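PDB 4LSW: D-2-hydroxyacid dehydrogensase protein from Ketogulonicigenium vulgare, which probably catalyses the NAD(P)-dependent, reversible interconversion of D-2-hydroxyacids and 2-oxoacids. Local coordinates for residues 206-211 with 232-237; 189-194 with 217-222; 4-9 with 24-29. All blocks are in the same frame, centred on the assembly; numbering follows the deposited sequence.

In the fold
Contact 3 comes first along the chain, pairing strands 5-8 and 25-28 at one edge of the six-stranded mixed sheet. Contacts 1 and 2 follow in the NAD-binding region and alternate along the chain: 189-194, then 206-211, then 217-222, then 232-237. Both lie around the seven-stranded parallel sheet: contact 1 joins loops at the C-terminal ends of strands 200-203 and 228-231, while contact 2 packs two helices together. Their centres lie about 14 Å apart. Contact 3 is about 33 Å from contact 1 and about 47 Å from contact 2, centre to centre, and lies across the chain's centre from the latter, as suits an enzyme built around two separate sheets.

Contact 1. Residues 206-211 with 232-237; sequences AASAAT and ISRASN
The side-chain amide of Asn-237 holds the backbone of Ala-207 and Ala-209 through both its oxygen and its nitrogen. ND2 donates to Ala-207 O at 2.9 Å, with the carbonyl oxygen close to the amide plane, and OD1 accepts from Ala-209 N over the same 2.9 Å in a nearly straight bond (170° at the hydrogen). Its first torsion (chi1 -81°) sets CG anti to the carbonyl carbon and turns the amide to face the 206-211 backbone. With one bond on the oxygen and one on the nitrogen, the rotation of this buried amide is fixed, and Ala-209 CB packs against Asn-237 OD1 at 3.4 Å. A leucine here would probably leave Ala-207 O and Ala-209 N without these partners and let the 206-211 loop drift. The backbone of Asn-237 is itself tied to Val-215.

The other half is looser and more exposed. Arg-234 bends at chi3 (62°) and slides its guanidinium beneath the backbone of Ala-206 and Ala-207, with Ala-207 CA above one face. Ala-206 O comes within 2.7 Å of Arg-234 NH2, but at an angle too poor for a hydrogen bond. Ser-208 OG sits at the guanidinium edge, in its plane, 3.1 Å from Arg-234 NH1. The methyls of Ala-206 and Ala-207 turn away from the other loop. Both loops follow neighbouring parallel strands, 200-203 and 228-231, so this is loop packing at the C-terminal ends of the strands of a Rossmann-type sheet, the side on which such folds usually bind their dinucleotide.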
loop_
_atom_site.group_PDB
_atom_site.type_symbol
_atom_site.label_atom_id
_atom_site.label_comp_id
_atom_site.label_asym_id
_atom_site.label_seq_id
_atom_site.Cartn_x
_atom_site.Cartn_y
_atom_site.Cartn_z
ATOM N N ALA A 206 1.327 4.632 7.170
ATOM C CA ALA A 206 1.626 5.106 5.823
ATOM C C ALA A 206 3.121 5.332 5.608
ATOM O O ALA A 206 3.628 5.163 4.495
ATOM C CB ALA A 206 0.836 6.372 5.516
ATOM N N ALA A 207 3.825 5.704 6.672
ATOM C CA ALA A 207 5.265 5.937 6.582
ATOM C C ALA A 207 6.040 4.989 7.493
ATOM O O ALA A 207 5.448 4.158 8.182
ATOM C CB ALA A 207 5.588 7.384 6.929
ATOM N N SER A 208 7.365 5.118 7.486
ATOM C CA SER A 208 8.208 4.366 8.402
ATOM C C SER A 208 7.865 4.776 9.830
ATOM O O SER A 208 7.946 5.952 10.182
ATOM C CB SER A 208 9.684 4.631 8.110
ATOM O OG SER A 208 9.931 4.632 6.717
ATOM N N ALA A 209 7.473 3.801 10.643
ATOM C CA ALA A 209 6.960 4.070 11.983
ATOM C C ALA A 209 7.986 4.716 12.914
ATOM O O ALA A 209 9.191 4.530 12.749
ATOM C CB ALA A 209 6.420 2.783 12.605
ATOM N N ALA A 210 7.496 5.487 13.881
ATOM C CA ALA A 210 8.320 5.920 15.003
ATOM C C ALA A 210 8.526 4.709 15.911
ATOM O O ALA A 210 7.778 3.739 15.816
ATOM C CB ALA A 210 7.648 7.063 15.758
ATOM N N THR A 211 9.532 4.757 16.784
ATOM C CA THR A 211 9.918 3.579 17.560
ATOM C C THR A 211 8.759 2.908 18.306
ATOM O O THR A 211 8.611 1.685 18.256
ATOM C CB THR A 211 11.082 3.887 18.529
ATOM O OG1 THR A 211 12.172 4.448 17.786
ATOM C CG2 THR A 211 11.555 2.622 19.212
ATOM N N ILE A 232 -1.904 -4.365 5.909
ATOM C CA ILE A 232 -2.170 -3.879 4.542
ATOM C C ILE A 232 -1.309 -2.658 4.189
ATOM O O ILE A 232 -1.562 -1.973 3.192
ATOM C CB ILE A 232 -3.668 -3.547 4.335
ATOM C CG1 ILE A 232 -4.165 -2.607 5.442
ATOM C CG2 ILE A 232 -4.496 -4.825 4.288
ATOM C CD1 ILE A 232 -5.640 -2.243 5.337
ATOM N N SER A 233 -0.280 -2.399 5.000
ATOM C CA SER A 233 0.658 -1.292 4.780
ATOM C C SER A 233 2.074 -1.850 4.699
ATOM O O SER A 233 2.240 -3.047 4.745
ATOM C CB SER A 233 0.559 -0.277 5.919
ATOM O OG SER A 233 0.955 -0.864 7.149
ATOM N N ARG A 234 3.090 -1.000 4.618
ATOM C CA ARG A 234 4.425 -1.480 4.229
ATOM C C ARG A 234 5.010 -2.612 5.084
ATOM O O ARG A 234 4.746 -2.709 6.287
ATOM C CB ARG A 234 5.407 -0.315 4.144
ATOM C CG ARG A 234 5.574 0.439 5.442
ATOM C CD ARG A 234 6.480 1.644 5.256
ATOM N NE ARG A 234 5.928 2.608 4.307
ATOM C CZ ARG A 234 6.456 3.805 4.062
ATOM N NH1 ARG A 234 7.551 4.190 4.702
ATOM N NH2 ARG A 234 5.887 4.624 3.186
ATOM N N ALA A 235 5.812 -3.462 4.452
ATOM C CA ALA A 235 6.393 -4.614 5.127
ATOM C C ALA A 235 7.409 -4.209 6.192
ATOM O O ALA A 235 7.541 -4.892 7.206
ATOM C CB ALA A 235 7.035 -5.558 4.115
ATOM N N SER A 236 8.110 -3.099 5.962
ATOM C CA SER A 236 9.219 -2.681 6.831
ATOM C C SER A 236 8.809 -2.378 8.273
ATOM O O SER A 236 9.649 -2.341 9.177
ATOM C CB SER A 236 9.954 -1.473 6.238
ATOM O OG SER A 236 9.091 -0.359 6.084
ATOM N N ASN A 237 7.519 -2.163 8.492
ATOM C CA ASN A 237 7.051 -1.818 9.827
ATOM C C ASN A 237 6.719 -3.012 10.705
ATOM O O ASN A 237 6.324 -2.847 11.864
ATOM C CB ASN A 237 5.873 -0.861 9.749
ATOM C CG ASN A 237 6.312 0.564 9.518
ATOM O OD1 ASN A 237 7.402 0.965 9.941
ATOM N ND2 ASN A 237 5.476 1.338 8.849
#

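Contact 2. Residues 189-194 with 217-222; sequences EDAVTL and RDVIEA
Ala-191 and Val-192, at the start of one short helix, meet Val-219 and Ala-222 of another in a mainly apolar contact. Just before them stands Asp-190, the N-cap of helix 191-196. Its OD2 accepts from Thr-193 N at 3.3 Å, approached from above the carboxylate plane, while OD1 takes the hydroxyl of Thr-193 on its syn lone pair. The carboxylate is thus held by one residue through two atoms, and its negative charge would probably suit the amino end of the helix.

Ala-191 comes next, its CB 3.6 Å from Val-219 CG2. That same methyl is shared by Val-192, whose CG2 touches it at 3.7 Å and also rests on Asp-218 CB at 3.9 Å; the two valines meet at a slant. With chi1 at 171°, Val-192 sends CG1 the other way, to Ala-222 CB at 4.1 Å, so its two branches straddle one turn of helix 217-223. Ala-222 CB also lies 3.5 Å from Val-192 O. The CA atoms of Val-192 and Val-219 are 4.5 Å apart, a closeness probably helped by the small Ala-191 and Ala-222. Further on, Thr-193 turns away from this partner.

Leu-194 leads inward to strands 170-174 and 186-188, and on the far helix Ile-220 packs against helix 240-249. The helix 191-196 crosses over from edge strand 186-188 toward strand 200-203, and so packs against helix 217-223 on the parallel sheet.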
loop_
_atom_site.group_PDB
_atom_site.type_symbol
_atom_site.label_atom_id
_atom_site.label_comp_id
_atom_site.label_asym_id
_atom_site.label_seq_id
_atom_site.Cartn_x
_atom_site.Cartn_y
_atom_site.Cartn_z
ATOM N N GLU A 189 -1.074 5.866 23.224
ATOM C CA GLU A 189 0.220 6.433 22.838
ATOM C C GLU A 189 1.127 5.487 22.063
ATOM O O GLU A 189 1.842 5.906 21.147
ATOM C CB GLU A 189 0.990 6.955 24.069
ATOM C CG GLU A 189 0.373 8.170 24.760
ATOM C CD GLU A 189 0.667 9.490 24.056
ATOM O OE1 GLU A 189 1.340 9.493 23.002
ATOM O OE2 GLU A 189 0.186 10.524 24.569
ATOM N N ASP A 190 1.109 4.207 22.421
ATOM C CA ASP A 190 2.104 3.297 21.875
ATOM C C ASP A 190 1.463 2.012 21.395
ATOM O O ASP A 190 0.357 1.665 21.828
ATOM C CB ASP A 190 3.170 2.971 22.921
ATOM C CG ASP A 190 2.662 2.040 23.987
ATOM O OD1 ASP A 190 1.653 2.379 24.626
ATOM O OD2 ASP A 190 3.249 0.954 24.149
ATOM N N ALA A 191 2.170 1.309 20.518
ATOM C CA ALA A 191 1.646 0.102 19.891
ATOM C C ALA A 191 1.503 -1.078 20.852
ATOM O O ALA A 191 0.600 -1.895 20.688
ATOM C CB ALA A 191 2.488 -0.286 18.694
ATOM N N VAL A 192 2.377 -1.179 21.850
ATOM C CA VAL A 192 2.279 -2.280 22.804
ATOM C C VAL A 192 0.983 -2.217 23.597
ATOM O O VAL A 192 0.259 -3.218 23.690
ATOM C CB VAL A 192 3.490 -2.330 23.764
ATOM C CG1 VAL A 192 3.248 -3.352 24.871
ATOM C CG2 VAL A 192 4.735 -2.667 22.992
ATOM N N THR A 193 0.676 -1.037 24.134
ATOM C CA THR A 193 -0.556 -0.838 24.890
ATOM C C THR A 193 -1.773 -1.040 23.998
ATOM O O THR A 193 -2.762 -1.655 24.408
ATOM C CB THR A 193 -0.608 0.562 25.497
ATOM O OG1 THR A 193 0.582 0.788 26.268
ATOM C CG2 THR A 193 -1.833 0.716 26.387
ATOM N N LEU A 194 -1.701 -0.529 22.774
ATOM C CA LEU A 194 -2.794 -0.700 21.822
ATOM C C LEU A 194 -3.087 -2.186 21.637
ATOM O O LEU A 194 -4.233 -2.639 21.748
ATOM C CB LEU A 194 -2.423 -0.067 20.476
ATOM C CG LEU A 194 -3.474 -0.172 19.364
ATOM C CD1 LEU A 194 -4.692 0.635 19.743
ATOM C CD2 LEU A 194 -2.884 0.318 18.061
ATOM N N ARG A 217 8.561 -7.850 18.483
ATOM C CA ARG A 217 8.194 -8.918 19.417
ATOM C C ARG A 217 7.254 -8.446 20.534
ATOM O O ARG A 217 6.287 -9.134 20.848
ATOM C CB ARG A 217 9.439 -9.572 20.041
ATOM C CG ARG A 217 9.112 -10.601 21.122
ATOM C CD ARG A 217 10.372 -11.275 21.692
ATOM N NE ARG A 217 10.709 -12.510 20.994
ATOM C CZ ARG A 217 10.616 -13.723 21.532
ATOM N NH1 ARG A 217 10.206 -13.877 22.786
ATOM N NH2 ARG A 217 10.950 -14.789 20.822
ATOM N N ASP A 218 7.527 -7.287 21.135
ATOM C CA ASP A 218 6.698 -6.841 22.248
ATOM C C ASP A 218 5.255 -6.543 21.827
ATOM O O ASP A 218 4.314 -6.904 22.537
ATOM C CB ASP A 218 7.326 -5.634 22.969
ATOM C CG ASP A 218 8.568 -6.003 23.758
ATOM O OD1 ASP A 218 8.710 -7.181 24.131
ATOM O OD2 ASP A 218 9.391 -5.099 24.002
ATOM N N VAL A 219 5.089 -5.896 20.675
ATOM C CA VAL A 219 3.741 -5.596 20.182
ATOM C C VAL A 219 3.023 -6.894 19.842
ATOM O O VAL A 219 1.864 -7.091 20.208
ATOM C CB VAL A 219 3.783 -4.693 18.949
ATOM C CG1 VAL A 219 2.377 -4.529 18.353
ATOM C CG2 VAL A 219 4.360 -3.346 19.333
ATOM N N ILE A 220 3.729 -7.782 19.153
ATOM C CA ILE A 220 3.165 -9.058 18.734
ATOM C C ILE A 220 2.746 -9.896 19.940
ATOM O O ILE A 220 1.678 -10.508 19.958
ATOM C CB ILE A 220 4.152 -9.815 17.826
ATOM C CG1 ILE A 220 4.330 -9.043 16.513
ATOM C CG2 ILE A 220 3.654 -11.230 17.579
ATOM C CD1 ILE A 220 5.529 -9.487 15.691
ATOM N N GLU A 221 3.584 -9.908 20.973
ATOM C CA GLU A 221 3.281 -10.687 22.170
ATOM C C GLU A 221 2.095 -10.109 22.931
ATOM O O GLU A 221 1.279 -10.843 23.482
ATOM C CB GLU A 221 4.515 -10.790 23.078
ATOM C CG GLU A 221 5.557 -11.718 22.492
ATOM C CD GLU A 221 6.627 -12.119 23.474
ATOM O OE1 GLU A 221 6.782 -11.464 24.533
ATOM O OE2 GLU A 221 7.320 -13.105 23.166
ATOM N N ALA A 222 2.008 -8.790 22.950
ATOM C CA ALA A 222 0.877 -8.122 23.577
ATOM C C ALA A 222 -0.434 -8.386 22.828
ATOM O O ALA A 222 -1.499 -8.463 23.445
ATOM C CB ALA A 222 1.147 -6.620 23.722
#

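Contact 3. Residues 4-9 with 24-29; sequences PEILQL and FTVHRL
His-27 NE2 donates to Glu-5 OE1 at 2.8 Å, in a nearly straight bond (171° at the hydrogen) lying in the plane of the imidazole. The carboxylate is turned 38° from the ring, and the acceptor is met almost head-on. Glu-5 reaches it by setting CG anti to its carbonyl carbon (chi1 -55°), running alongside Thr-25 on the way, with Glu-5 CG 3.7 Å from Thr-25 CB. The bond thus spans diagonally between strands, since Glu-5 is paired with Thr-25 and His-27 with Leu-7.

Beneath it, the strands run parallel and hydrogen-bond in the usual alternating way: Ile-6 N to Thr-25 O, His-27 N to Ile-6 O, Gln-8 N to His-27 O. Thr-25 N to Pro-4 O and Leu-29 N to Gln-8 O close the two ends. This is a beta-alpha-beta crossover, with helix 14-23 linking strand 5-8 to the outermost strand 25-28; on the other side of strand 5-8, Leu-7 and Leu-9 bond through their backbones to strand 48-52, and Glu-5 to Arg-47 just before it.

On the opposite face, Ile-6 CD1 touches both Phe-24 CD2, at 3.9 Å, and Val-26 CG2, at 3.7 Å. Pro-4 O lies at the edge of the Phe-24 ring, and the ring meets Phe-305 of helix 287-306, a residue that also touches Pro-4 and Ile-6. Gln-8 runs fully extended, its OE1 3.4 Å from Val-26 CG1, while NE2 donates to Gln-17 OE1 and Gly-10 O. Arg-28, on the same face, turns its charge to Asp-21 and Glu-31.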
loop_
_atom_site.group_PDB
_atom_site.type_symbol
_atom_site.label_atom_id
_atom_site.label_comp_id
_atom_site.label_asym_id
_atom_site.label_seq_id
_atom_site.Cartn_x
_atom_site.Cartn_y
_atom_site.Cartn_z
ATOM N N PRO A 4 4.114 16.840 -26.467
ATOM C CA PRO A 4 5.255 16.964 -25.551
ATOM C C PRO A 4 5.962 15.635 -25.330
ATOM O O PRO A 4 5.333 14.573 -25.306
ATOM C CB PRO A 4 4.614 17.455 -24.252
ATOM C CG PRO A 4 3.400 18.204 -24.708
ATOM C CD PRO A 4 2.889 17.425 -25.894
ATOM N N GLU A 5 7.279 15.694 -25.213
ATOM C CA GLU A 5 8.043 14.468 -25.137
ATOM C C GLU A 5 8.276 14.080 -23.695
ATOM O O GLU A 5 8.724 14.886 -22.869
ATOM C CB GLU A 5 9.341 14.577 -25.931
ATOM C CG GLU A 5 9.070 14.987 -27.368
ATOM C CD GLU A 5 10.192 14.643 -28.309
ATOM O OE1 GLU A 5 10.827 13.582 -28.133
ATOM O OE2 GLU A 5 10.429 15.443 -29.231
ATOM N N ILE A 6 7.912 12.839 -23.393
ATOM C CA ILE A 6 8.027 12.320 -22.041
ATOM C C ILE A 6 8.771 10.985 -22.025
ATOM O O ILE A 6 8.823 10.269 -23.029
ATOM C CB ILE A 6 6.647 12.187 -21.366
ATOM C CG1 ILE A 6 5.850 11.026 -21.948
ATOM C CG2 ILE A 6 5.849 13.479 -21.498
ATOM C CD1 ILE A 6 4.526 10.842 -21.245
ATOM N N LEU A 7 9.378 10.675 -20.888
ATOM C CA LEU A 7 10.117 9.433 -20.728
ATOM C C LEU A 7 9.370 8.549 -19.735
ATOM O O LEU A 7 9.130 8.952 -18.593
ATOM C CB LEU A 7 11.536 9.731 -20.233
ATOM C CG LEU A 7 12.562 8.587 -20.163
ATOM C CD1 LEU A 7 12.933 8.078 -21.545
ATOM C CD2 LEU A 7 13.808 9.071 -19.440
ATOM N N GLN A 8 8.980 7.360 -20.181
ATOM C CA GLN A 8 8.210 6.439 -19.343
ATOM C C GLN A 8 9.119 5.308 -18.864
ATOM O O GLN A 8 9.760 4.636 -19.671
ATOM C CB GLN A 8 7.026 5.880 -20.131
ATOM C CG GLN A 8 6.111 4.970 -19.315
ATOM C CD GLN A 8 4.915 4.504 -20.108
ATOM O OE1 GLN A 8 4.404 5.227 -20.964
ATOM N NE2 GLN A 8 4.464 3.282 -19.840
ATOM N N LEU A 9 9.187 5.105 -17.551
ATOM C CA LEU A 9 10.195 4.198 -16.996
ATOM C C LEU A 9 9.742 2.745 -16.836
ATOM O O LEU A 9 10.578 1.846 -16.790
ATOM C CB LEU A 9 10.727 4.735 -15.669
ATOM C CG LEU A 9 11.289 6.153 -15.661
ATOM C CD1 LEU A 9 11.984 6.410 -14.334
ATOM C CD2 LEU A 9 12.241 6.382 -16.830
ATOM N N PHE A 24 1.062 12.391 -26.103
ATOM C CA PHE A 24 2.479 12.692 -25.922
ATOM C C PHE A 24 3.352 11.873 -26.848
ATOM O O PHE A 24 2.910 10.862 -27.378
ATOM C CB PHE A 24 2.897 12.423 -24.466
ATOM C CG PHE A 24 2.072 13.165 -23.461
ATOM C CD1 PHE A 24 2.114 14.549 -23.407
ATOM C CD2 PHE A 24 1.249 12.482 -22.571
ATOM C CE1 PHE A 24 1.348 15.251 -22.489
ATOM C CE2 PHE A 24 0.481 13.178 -21.649
ATOM C CZ PHE A 24 0.532 14.561 -21.605
ATOM N N THR A 25 4.592 12.320 -27.033
ATOM C CA THR A 25 5.611 11.508 -27.685
ATOM C C THR A 25 6.310 10.752 -26.567
ATOM O O THR A 25 7.142 11.316 -25.862
ATOM C CB THR A 25 6.625 12.378 -28.437
ATOM O OG1 THR A 25 5.940 13.154 -29.427
ATOM C CG2 THR A 25 7.696 11.523 -29.113
ATOM N N VAL A 26 5.937 9.488 -26.393
ATOM C CA VAL A 26 6.376 8.717 -25.233
ATOM C C VAL A 26 7.535 7.806 -25.585
ATOM O O VAL A 26 7.411 6.903 -26.423
ATOM C CB VAL A 26 5.233 7.870 -24.665
ATOM C CG1 VAL A 26 5.705 7.072 -23.441
ATOM C CG2 VAL A 26 4.043 8.749 -24.315
ATOM N N HIS A 27 8.658 8.040 -24.917
ATOM C CA HIS A 27 9.829 7.191 -25.061
ATOM C C HIS A 27 9.841 6.169 -23.929
ATOM O O HIS A 27 9.880 6.534 -22.755
ATOM C CB HIS A 27 11.091 8.052 -25.054
ATOM C CG HIS A 27 11.082 9.114 -26.109
ATOM N ND1 HIS A 27 11.297 8.837 -27.440
ATOM C CD2 HIS A 27 10.847 10.445 -26.029
ATOM C CE1 HIS A 27 11.214 9.961 -28.139
ATOM N NE2 HIS A 27 10.932 10.947 -27.308
ATOM N N ARG A 28 9.796 4.892 -24.296
ATOM C CA ARG A 28 9.727 3.808 -23.321
ATOM C C ARG A 28 11.118 3.309 -22.987
ATOM O O ARG A 28 11.676 2.494 -23.715
ATOM C CB ARG A 28 8.888 2.657 -23.871
ATOM C CG ARG A 28 7.495 3.075 -24.288
ATOM C CD ARG A 28 6.706 1.896 -24.806
ATOM N NE ARG A 28 5.382 2.302 -25.265
ATOM C CZ ARG A 28 4.397 1.452 -25.535
ATOM N NH1 ARG A 28 4.581 0.146 -25.386
ATOM N NH2 ARG A 28 3.223 1.911 -25.950
ATOM N N LEU A 29 11.675 3.790 -21.882
ATOM C CA LEU A 29 13.028 3.417 -21.505
ATOM C C LEU A 29 13.095 1.917 -21.192
ATOM O O LEU A 29 14.128 1.269 -21.395
ATOM C CB LEU A 29 13.503 4.261 -20.314
ATOM C CG LEU A 29 14.996 4.178 -20.001
ATOM C CD1 LEU A 29 15.803 4.564 -21.219
ATOM C CD2 LEU A 29 15.345 5.071 -18.813
#